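Long-range contacts in BH1408 protein (Bacillus halodurans, PDB 4E0A), which probably acts as an N-acetyltransferase of the GNAT family, transferring an acetyl group to an amine of an unknown acceptor: residues A24-F33 against D128-A136; R101-F110 against R135-M145. The protein carries 1 engineered substitution. All coordinates share one frame; numbering follows the deposited sequence.

Interaction 1 of 2, residues A24-F33 against D128-A136; sequences AHVKERGDIF and DVYDFNDRA
His-25 and Glu-28, on the last turn of helix 11-28, face Tyr-130 and Phe-132, where strand 124-130 ends in a type I beta turn before helix 134-142. The backbones stay apart: the CA atoms of Glu-28 and Phe-132 are 7.3 Å from each other, those of His-25 and Tyr-130 8.4 Å, and no direct hydrogen bond crosses. Side chains fill the gap, with Phe-132 as the wedge. Its CG lies between the backbone N and the carbonyl carbon (chi1 74°), and the ring enters beside the helix. Phe-132 CZ points at the imidazole face, 3.4 Å from His-25 CD2, an edge-to-face pair with planes 75° apart. Over one face of the same phenyl ring Glu-28 CB sits 3.7 Å from the ring centroid, a CH-pi contact, and Asn-133 CB lies on the opposite face. In a second edge-to-face pair the roles of the segments are exchanged: Phe-33 lends its edge and Tyr-130 its face, Phe-33 CZ coming 3.4 Å from Tyr-130 CE1. Ile-32 CD1 adds an apolar touch 4.0 Å from Tyr-130 CE2. One water bridges the segments, meeting His-25 NE2 at 2.7 Å in the plane of the imidazole and accepting from Tyr-130 N (2.9 Å) and from Asn-133 ND2. His-25 ND1 is bonded to Val-21 O, so the imidazole is held at both nitrogens, which probably limits its rotation. Asn-133 OD1 caps helix 134-142 by accepting from Ala-136 N, and Arg-29 grips Asp-31 side-on while also pairing with Glu-153. Met-83 of the second subunit packs on Ile-32 and Phe-33. An aromatic cluster with one water bridge thus joins the C-terminal end of helix 11-28 and the following loop to the turn between strand 124-130 and helix 134-142.

Interaction 2 of 2, residues R101-F110 against R135-M145; sequences RGGGIGRLIF and RAKAFYHSLGM. With ACY (acetic acid), chain D.
Phe-110 drives its side chain from helix 105-119 against the C-terminal end of helix 134-142 and the residues that follow it. With CG anti to the backbone N (chi1 -163°), the ring runs along Leu-143, whose CD1 lies 3.9 Å from Phe-110 CB and 3.6 Å from Phe-110 CG, over one face of the ring. Farther out the two sides of the ring part company: Phe-110 CE2 meets Leu-143 CB at 4.0 Å, whereas Phe-110 CE1 meets the edge of Tyr-140 at CE1, also 4.0 Å away. At the tip, Phe-110 CZ touches the selenium of selenomethionine Met-145 at 3.8 Å, an oblique Met-aromatic contact. Cut back to an alanine, Phe-110 would probably leave a gap beside Tyr-140, with Leu-143 CD1 and the Met-145 selenium robbed of their aromatic partner. Phe-139 CZ comes edge-on to within 3.5 Å of Gly-106 C, and a CB on this glycine would clash with the same ring. Leu-143 CD2 also lies over the centre of the Arg-107 guanidinium. At the other end the guanidinium groups of Arg-101 and Arg-135 stack, planes 16° apart. Gly-102 N and Gly-106 N each donate to one oxygen of an acetate, probably from the crystallisation liquor; the loop's position and glycines are consistent with the pyrophosphate-binding loop of GNAT enzymes. Helix segments 105-110 and 135-142 cross at -54°. Both pack on the sheet, Phe-110 on Ile-91 of strand 86-96, Tyr-140 on Leu-94 and on Leu-127 of the parallel strand 124-130, and Leu-154 of the second subunit packs on Phe-110.

How the interactions relate
From Phe-33, past the end of helix 11-28, 94 residues follow, helix 42-50 and most of the sheet among them, before segment 128-136 closes the long loop of interaction 1. Interaction 2 starts inside that loop, at 101-110, and closes a much shorter one of 24 residues at 135-145, so the two loops cross. They share Arg-135 and Ala-136: the turn that leads into helix 134-142, with its N-cap, is tied to the end of helix 11-28, and the helix itself to segment 101-110. A salt bridge from Asp-131 to Lys-137 joins the contacts, whose centres are about 17 Å apart, and both reach the second subunit.

Interaction 1 of 2, residues A24-F33 against D128-A136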
loop_
_atom_site.group_PDB
_atom_site.type_symbol
_atom_site.label_atom_id
_atom_site.label_comp_id
_atom_site.label_asym_id
_atom_site.label_seq_id
_atom_site.Cartn_x
_atom_site.Cartn_y
_atom_site.Cartn_z
ATOM N N ALA A 24 -9.796 -17.432 2.108
ATOM C CA ALA A 24 -9.186 -17.137 3.407
ATOM C C ALA A 24 -9.370 -15.666 3.725
ATOM O O ALA A 24 -9.693 -15.294 4.850
ATOM C CB ALA A 24 -7.706 -17.496 3.404
ATOM N N HIS A 25 -9.190 -14.831 2.711
ATOM C CA HIS A 25 -9.285 -13.391 2.876
ATOM C C HIS A 25 -10.744 -12.976 3.092
ATOM O O HIS A 25 -11.032 -12.094 3.904
ATOM C CB HIS A 25 -8.634 -12.665 1.679
ATOM C CG HIS A 25 -7.130 -12.656 1.727
ATOM N ND1 HIS A 25 -6.366 -13.771 1.453
ATOM C CD2 HIS A 25 -6.252 -11.668 2.038
ATOM C CE1 HIS A 25 -5.082 -13.469 1.582
ATOM N NE2 HIS A 25 -4.986 -12.203 1.951
ATOM N N VAL A 26 -11.665 -13.625 2.388
ATOM C CA VAL A 26 -13.093 -13.371 2.606
ATOM C C VAL A 26 -13.481 -13.715 4.048
ATOM O O VAL A 26 -14.217 -12.979 4.700
ATOM C CB VAL A 26 -13.974 -14.152 1.614
ATOM C CG1 VAL A 26 -15.448 -14.120 2.041
ATOM C CG2 VAL A 26 -13.795 -13.584 0.213
ATOM N N LYS A 27 -12.947 -14.824 4.545
ATOM C CA LYS A 27 -13.227 -15.283 5.895
ATOM C C LYS A 27 -12.798 -14.253 6.939
ATOM O O LYS A 27 -13.551 -13.946 7.871
ATOM C CB LYS A 27 -12.504 -16.611 6.128
ATOM C CG LYS A 27 -12.927 -17.385 7.367
ATOM C CD LYS A 27 -12.456 -18.836 7.259
ATOM C CE LYS A 27 -12.707 -19.610 8.542
ATOM N NZ LYS A 27 -12.020 -18.984 9.706
ATOM N N GLU A 28 -11.590 -13.713 6.783
ATOM C CA GLU A 28 -11.004 -12.842 7.809
ATOM C C GLU A 28 -11.311 -11.354 7.626
ATOM O O GLU A 28 -11.340 -10.593 8.598
ATOM C CB GLU A 28 -9.482 -13.019 7.851
ATOM C CG GLU A 28 -9.026 -14.436 8.127
ATOM C CD GLU A 28 -9.464 -14.936 9.483
ATOM O OE1 GLU A 28 -9.533 -14.124 10.430
ATOM O OE2 GLU A 28 -9.751 -16.145 9.601
ATOM N N ARG A 29 -11.502 -10.933 6.380
ATOM C CA ARG A 29 -11.792 -9.533 6.083
ATOM C C ARG A 29 -12.913 -9.449 5.050
ATOM O O ARG A 29 -12.687 -9.008 3.919
ATOM C CB ARG A 29 -10.542 -8.820 5.542
ATOM C CG ARG A 29 -9.434 -8.537 6.572
ATOM C CD ARG A 29 -9.948 -7.776 7.789
ATOM N NE ARG A 29 -10.500 -6.457 7.477
ATOM C CZ ARG A 29 -9.823 -5.312 7.558
ATOM N NH1 ARG A 29 -8.545 -5.310 7.919
ATOM N NH2 ARG A 29 -10.418 -4.161 7.256
ATOM N N GLY A 30 -14.107 -9.878 5.439
ATOM C CA GLY A 30 -15.257 -9.855 4.554
ATOM C C GLY A 30 -15.727 -8.446 4.237
ATOM O O GLY A 30 -16.566 -8.251 3.355
ATOM N N ASP A 31 -15.184 -7.461 4.956
ATOM C CA ASP A 31 -15.536 -6.068 4.730
ATOM C C ASP A 31 -14.816 -5.535 3.501
ATOM O O ASP A 31 -15.242 -4.547 2.890
ATOM C CB ASP A 31 -15.235 -5.215 5.978
ATOM C CG ASP A 31 -13.789 -5.305 6.424
ATOM O OD1 ASP A 31 -13.170 -6.389 6.311
ATOM O OD2 ASP A 31 -13.257 -4.277 6.899
ATOM N N ILE A 32 -13.729 -6.210 3.130
ATOM C CA ILE A 32 -12.928 -5.812 1.989
ATOM C C ILE A 32 -13.145 -6.795 0.842
ATOM O O ILE A 32 -13.338 -6.392 -0.308
ATOM C CB ILE A 32 -11.413 -5.732 2.373
ATOM C CG1 ILE A 32 -11.191 -4.618 3.417
ATOM C CG2 ILE A 32 -10.527 -5.496 1.145
ATOM C CD1 ILE A 32 -9.734 -4.344 3.741
ATOM N N PHE A 33 -13.120 -8.088 1.168
ATOM C CA PHE A 33 -13.127 -9.140 0.151
ATOM C C PHE A 33 -14.508 -9.761 -0.002
ATOM O O PHE A 33 -15.257 -9.896 0.958
ATOM C CB PHE A 33 -12.072 -10.212 0.484
ATOM C CG PHE A 33 -10.666 -9.681 0.486
ATOM C CD1 PHE A 33 -10.070 -9.243 1.665
ATOM C CD2 PHE A 33 -9.952 -9.592 -0.694
ATOM C CE1 PHE A 33 -8.790 -8.736 1.655
ATOM C CE2 PHE A 33 -8.660 -9.088 -0.709
ATOM C CZ PHE A 33 -8.083 -8.658 0.471
ATOM N N ASP A 128 2.368 -6.973 -1.257
ATOM C CA ASP A 128 1.540 -6.544 -0.146
ATOM C C ASP A 128 0.890 -7.724 0.526
ATOM O O ASP A 128 0.414 -8.639 -0.130
ATOM C CB ASP A 128 0.478 -5.552 -0.599
ATOM C CG ASP A 128 1.074 -4.213 -1.000
ATOM O OD1 ASP A 128 1.136 -3.926 -2.213
ATOM O OD2 ASP A 128 1.501 -3.457 -0.101
ATOM N N VAL A 129 0.867 -7.693 1.849
ATOM C CA VAL A 129 0.234 -8.766 2.594
ATOM C C VAL A 129 -0.698 -8.192 3.673
ATOM O O VAL A 129 -0.390 -7.179 4.315
ATOM C CB VAL A 129 1.298 -9.714 3.197
ATOM C CG1 VAL A 129 2.178 -8.961 4.196
ATOM C CG2 VAL A 129 0.628 -10.925 3.836
ATOM N N TYR A 130 -1.840 -8.839 3.863
ATOM C CA TYR A 130 -2.798 -8.394 4.876
ATOM C C TYR A 130 -2.381 -8.766 6.290
ATOM O O TYR A 130 -1.797 -9.827 6.517
ATOM C CB TYR A 130 -4.216 -8.873 4.544
ATOM C CG TYR A 130 -4.835 -7.972 3.516
ATOM C CD1 TYR A 130 -4.525 -8.114 2.175
ATOM C CD2 TYR A 130 -5.660 -6.915 3.899
ATOM C CE1 TYR A 130 -5.047 -7.271 1.234
ATOM C CE2 TYR A 130 -6.197 -6.063 2.960
ATOM C CZ TYR A 130 -5.881 -6.247 1.622
ATOM O OH TYR A 130 -6.400 -5.411 0.657
ATOM N N ASP A 131 -2.686 -7.874 7.234
ATOM C CA ASP A 131 -2.191 -7.967 8.611
ATOM C C ASP A 131 -2.577 -9.276 9.305
ATOM O O ASP A 131 -1.812 -9.804 10.107
ATOM C CB ASP A 131 -2.690 -6.749 9.418
ATOM C CG ASP A 131 -2.312 -6.804 10.895
ATOM O OD1 ASP A 131 -1.105 -6.745 11.211
ATOM O OD2 ASP A 131 -3.230 -6.876 11.752
ATOM N N PHE A 132 -3.753 -9.811 8.988
ATOM C CA PHE A 132 -4.206 -11.051 9.629
ATOM C C PHE A 132 -3.395 -12.283 9.199
ATOM O O PHE A 132 -3.452 -13.330 9.854
ATOM C CB PHE A 132 -5.678 -11.310 9.301
ATOM C CG PHE A 132 -5.915 -11.773 7.872
ATOM C CD1 PHE A 132 -6.206 -10.863 6.872
ATOM C CD2 PHE A 132 -5.835 -13.117 7.541
ATOM C CE1 PHE A 132 -6.422 -11.287 5.574
ATOM C CE2 PHE A 132 -6.045 -13.545 6.249
ATOM C CZ PHE A 132 -6.342 -12.637 5.267
ATOM N N ASN A 133 -2.679 -12.156 8.085
ATOM C CA ASN A 133 -2.116 -13.304 7.373
ATOM C C ASN A 133 -0.765 -13.710 7.966
ATOM O O ASN A 133 0.296 -13.474 7.372
ATOM C CB ASN A 133 -2.000 -12.967 5.881
ATOM C CG ASN A 133 -1.772 -14.181 5.006
ATOM O OD1 ASN A 133 -1.509 -15.281 5.492
ATOM N ND2 ASN A 133 -1.855 -13.977 3.689
ATOM N N ASP A 134 -0.816 -14.331 9.140
ATOM C CA ASP A 134 0.393 -14.681 9.875
ATOM C C ASP A 134 1.224 -15.703 9.117
ATOM O O ASP A 134 2.452 -15.633 9.104
ATOM C CB ASP A 134 0.035 -15.229 11.251
ATOM C CG ASP A 134 -0.136 -14.132 12.288
ATOM O OD1 ASP A 134 0.425 -13.035 12.099
ATOM O OD2 ASP A 134 -0.818 -14.373 13.301
ATOM N N ARG A 135 0.549 -16.642 8.464
ATOM C CA ARG A 135 1.255 -17.674 7.726
ATOM C C ARG A 135 2.127 -17.070 6.618
ATOM O O ARG A 135 3.308 -17.415 6.486
ATOM C CB ARG A 135 0.275 -18.718 7.178
ATOM C CG ARG A 135 0.960 -19.902 6.530
ATOM C CD ARG A 135 -0.014 -20.710 5.688
ATOM N NE ARG A 135 -0.638 -19.883 4.656
ATOM C CZ ARG A 135 -0.045 -19.522 3.521
ATOM N NH1 ARG A 135 1.201 -19.912 3.265
ATOM N NH2 ARG A 135 -0.693 -18.765 2.640
ATOM N N ALA A 136 1.580 -16.124 5.862
ATOM C CA ALA A 136 2.363 -15.482 4.809
ATOM C C ALA A 136 3.465 -14.570 5.343
ATOM O O ALA A 136 4.568 -14.517 4.790
ATOM C CB ALA A 136 1.444 -14.721 3.850
HETATM O O HOH W 1 -2.520 -11.338 2.553
#

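Interaction 2 of 2, residues R101-F110 against R135-M145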
loop_
_atom_site.group_PDB
_atom_site.type_symbol
_atom_site.label_atom_id
_atom_site.label_comp_id
_atom_site.label_asym_id
_atom_site.label_seq_id
_atom_site.Cartn_x
_atom_site.Cartn_y
_atom_site.Cartn_z
ATOM N N ARG A 101 1.666 -27.809 1.189
ATOM C CA ARG A 101 2.549 -26.981 2.003
ATOM C C ARG A 101 3.486 -27.782 2.917
ATOM O O ARG A 101 3.190 -28.929 3.288
ATOM C CB ARG A 101 1.732 -25.976 2.810
ATOM C CG ARG A 101 1.060 -24.929 1.932
ATOM C CD ARG A 101 0.020 -24.122 2.681
ATOM N NE ARG A 101 -0.616 -23.151 1.795
ATOM C CZ ARG A 101 -1.677 -22.421 2.118
ATOM N NH1 ARG A 101 -2.236 -22.552 3.313
ATOM N NH2 ARG A 101 -2.186 -21.564 1.243
ATOM N N GLY A 102 4.627 -27.170 3.242
ATOM C CA GLY A 102 5.579 -27.715 4.197
ATOM C C GLY A 102 6.730 -28.477 3.565
ATOM O O GLY A 102 7.463 -29.184 4.257
ATOM N N GLY A 103 6.898 -28.320 2.253
ATOM C CA GLY A 103 7.887 -29.087 1.518
ATOM C C GLY A 103 8.844 -28.278 0.662
ATOM O O GLY A 103 9.511 -28.839 -0.211
ATOM N N GLY A 104 8.919 -26.971 0.903
ATOM C CA GLY A 104 9.865 -26.115 0.201
ATOM C C GLY A 104 9.397 -25.555 -1.136
ATOM O O GLY A 104 10.136 -24.839 -1.814
ATOM N N ILE A 105 8.162 -25.856 -1.518
ATOM C CA ILE A 105 7.640 -25.379 -2.803
ATOM C C ILE A 105 7.571 -23.844 -2.924
ATOM O O ILE A 105 8.005 -23.284 -3.927
ATOM C CB ILE A 105 6.284 -26.049 -3.145
ATOM C CG1 ILE A 105 6.508 -27.547 -3.396
ATOM C CG2 ILE A 105 5.658 -25.417 -4.380
ATOM C CD1 ILE A 105 5.230 -28.337 -3.521
ATOM N N GLY A 106 7.051 -23.165 -1.906
ATOM C CA GLY A 106 7.008 -21.712 -1.932
ATOM C C GLY A 106 8.389 -21.084 -2.083
ATOM O O GLY A 106 8.600 -20.157 -2.884
ATOM N N ARG A 107 9.339 -21.592 -1.312
ATOM C CA ARG A 107 10.724 -21.133 -1.403
ATOM C C ARG A 107 11.284 -21.295 -2.812
ATOM O O ARG A 107 11.955 -20.409 -3.317
ATOM C CB ARG A 107 11.610 -21.877 -0.401
ATOM C CG ARG A 107 13.057 -21.434 -0.430
ATOM C CD ARG A 107 13.876 -22.103 0.665
ATOM N NE ARG A 107 13.838 -21.357 1.925
ATOM C CZ ARG A 107 14.761 -20.469 2.298
ATOM N NH1 ARG A 107 15.792 -20.207 1.507
ATOM N NH2 ARG A 107 14.653 -19.843 3.464
ATOM N N LEU A 108 11.007 -22.425 -3.454
ATOM C CA LEU A 108 11.502 -22.630 -4.807
ATOM C C LEU A 108 10.920 -21.586 -5.770
ATOM O O LEU A 108 11.638 -21.042 -6.617
ATOM C CB LEU A 108 11.191 -24.045 -5.296
ATOM C CG LEU A 108 12.052 -25.169 -4.709
ATOM C CD1 LEU A 108 11.527 -26.516 -5.140
ATOM C CD2 LEU A 108 13.500 -25.018 -5.139
ATOM N N ILE A 109 9.629 -21.312 -5.650
ATOM C CA ILE A 109 9.000 -20.279 -6.496
ATOM C C ILE A 109 9.624 -18.909 -6.233
ATOM O O ILE A 109 9.953 -18.167 -7.165
ATOM C CB ILE A 109 7.485 -20.192 -6.278
ATOM C CG1 ILE A 109 6.789 -21.418 -6.885
ATOM C CG2 ILE A 109 6.921 -18.900 -6.905
ATOM C CD1 ILE A 109 6.774 -21.383 -8.376
ATOM N N PHE A 110 9.810 -18.583 -4.960
ATOM C CA PHE A 110 10.402 -17.295 -4.591
ATOM C C PHE A 110 11.830 -17.145 -5.118
ATOM O O PHE A 110 12.223 -16.078 -5.571
ATOM C CB PHE A 110 10.401 -17.111 -3.074
ATOM C CG PHE A 110 10.614 -15.685 -2.637
ATOM C CD1 PHE A 110 9.554 -14.775 -2.647
ATOM C CD2 PHE A 110 11.863 -15.254 -2.215
ATOM C CE1 PHE A 110 9.725 -13.461 -2.237
ATOM C CE2 PHE A 110 12.051 -13.937 -1.800
ATOM C CZ PHE A 110 10.983 -13.034 -1.804
ATOM N N ARG A 135 0.549 -16.642 8.464
ATOM C CA ARG A 135 1.255 -17.674 7.726
ATOM C C ARG A 135 2.127 -17.070 6.618
ATOM O O ARG A 135 3.308 -17.415 6.486
ATOM C CB ARG A 135 0.275 -18.718 7.178
ATOM C CG ARG A 135 0.960 -19.902 6.530
ATOM C CD ARG A 135 -0.014 -20.710 5.688
ATOM N NE ARG A 135 -0.638 -19.883 4.656
ATOM C CZ ARG A 135 -0.045 -19.522 3.521
ATOM N NH1 ARG A 135 1.201 -19.912 3.265
ATOM N NH2 ARG A 135 -0.693 -18.765 2.640
ATOM N N ALA A 136 1.580 -16.124 5.862
ATOM C CA ALA A 136 2.363 -15.482 4.809
ATOM C C ALA A 136 3.465 -14.570 5.343
ATOM O O ALA A 136 4.568 -14.517 4.790
ATOM C CB ALA A 136 1.444 -14.721 3.850
ATOM N N LYS A 137 3.181 -13.832 6.411
ATOM C CA LYS A 137 4.213 -12.987 7.005
ATOM C C LYS A 137 5.439 -13.802 7.463
ATOM O O LYS A 137 6.585 -13.418 7.206
ATOM C CB LYS A 137 3.646 -12.143 8.152
ATOM C CG LYS A 137 2.691 -11.041 7.668
ATOM C CD LYS A 137 2.413 -9.986 8.742
ATOM C CE LYS A 137 1.429 -10.473 9.786
ATOM N NZ LYS A 137 1.025 -9.375 10.726
ATOM N N ALA A 138 5.197 -14.924 8.130
ATOM C CA ALA A 138 6.292 -15.777 8.601
ATOM C C ALA A 138 7.094 -16.315 7.427
ATOM O O ALA A 138 8.303 -16.447 7.508
ATOM C CB ALA A 138 5.757 -16.917 9.438
ATOM N N PHE A 139 6.403 -16.638 6.342
ATOM C CA PHE A 139 7.054 -17.176 5.150
ATOM C C PHE A 139 7.946 -16.090 4.557
ATOM O O PHE A 139 9.126 -16.309 4.319
ATOM C CB PHE A 139 5.991 -17.638 4.150
ATOM C CG PHE A 139 6.526 -18.022 2.797
ATOM C CD1 PHE A 139 7.134 -19.251 2.594
ATOM C CD2 PHE A 139 6.374 -17.165 1.716
ATOM C CE1 PHE A 139 7.618 -19.609 1.339
ATOM C CE2 PHE A 139 6.839 -17.511 0.459
ATOM C CZ PHE A 139 7.473 -18.733 0.270
ATOM N N TYR A 140 7.384 -14.912 4.323
ATOM C CA TYR A 140 8.183 -13.838 3.731
ATOM C C TYR A 140 9.305 -13.352 4.650
ATOM O O TYR A 140 10.402 -13.016 4.182
ATOM C CB TYR A 140 7.282 -12.696 3.235
ATOM C CG TYR A 140 6.453 -13.144 2.050
ATOM C CD1 TYR A 140 7.077 -13.587 0.888
ATOM C CD2 TYR A 140 5.060 -13.169 2.098
ATOM C CE1 TYR A 140 6.343 -14.032 -0.200
ATOM C CE2 TYR A 140 4.308 -13.616 0.999
ATOM C CZ TYR A 140 4.965 -14.047 -0.138
ATOM O OH TYR A 140 4.262 -14.488 -1.233
ATOM N N HIS A 141 9.044 -13.316 5.952
ATOM C CA HIS A 141 10.109 -12.980 6.902
ATOM C C HIS A 141 11.257 -13.961 6.786
ATOM O O HIS A 141 12.422 -13.571 6.804
ATOM C CB HIS A 141 9.585 -12.959 8.338
ATOM C CG HIS A 141 8.791 -11.731 8.667
ATOM N ND1 HIS A 141 7.786 -11.724 9.610
ATOM C CD2 HIS A 141 8.855 -10.471 8.176
ATOM C CE1 HIS A 141 7.265 -10.513 9.685
ATOM N NE2 HIS A 141 7.895 -9.734 8.824
ATOM N N SER A 142 10.916 -15.237 6.638
ATOM C CA SER A 142 11.917 -16.303 6.614
ATOM C C SER A 142 12.781 -16.230 5.362
ATOM O O SER A 142 13.868 -16.789 5.318
ATOM C CB SER A 142 11.246 -17.670 6.687
ATOM O OG SER A 142 10.928 -18.134 5.392
ATOM N N LEU A 143 12.287 -15.543 4.340
ATOM C CA LEU A 143 13.039 -15.379 3.099
ATOM C C LEU A 143 13.801 -14.058 3.034
ATOM O O LEU A 143 14.342 -13.712 1.991
ATOM C CB LEU A 143 12.113 -15.503 1.893
ATOM C CG LEU A 143 11.459 -16.879 1.759
ATOM C CD1 LEU A 143 10.283 -16.801 0.794
ATOM C CD2 LEU A 143 12.475 -17.913 1.307
ATOM N N GLY A 144 13.833 -13.319 4.141
ATOM C CA GLY A 144 14.587 -12.076 4.200
ATOM C C GLY A 144 13.766 -10.812 3.969
ATOM O O GLY A 144 14.305 -9.701 3.989
HETATM N N MSE A 145 12.460 -10.953 3.758
HETATM C CA MSE A 145 11.644 -9.766 3.503
HETATM C C MSE A 145 11.434 -8.908 4.749
HETATM O O MSE A 145 11.385 -9.415 5.870
HETATM C CB MSE A 145 10.308 -10.129 2.846
HETATM C CG MSE A 145 10.475 -10.867 1.523
HETATM SE SE MSE A 145 8.951 -10.645 0.342
HETATM C CE MSE A 145 9.413 -8.933 -0.511
HETATM C C ACY D . 5.191 -23.765 1.461
HETATM O O ACY D . 5.131 -24.486 2.490
HETATM O OXT ACY D . 5.584 -24.178 0.347
HETATM C CH3 ACY D . 4.770 -22.327 1.565
HETATM O O HOH W 2 12.047 -20.691 3.582
#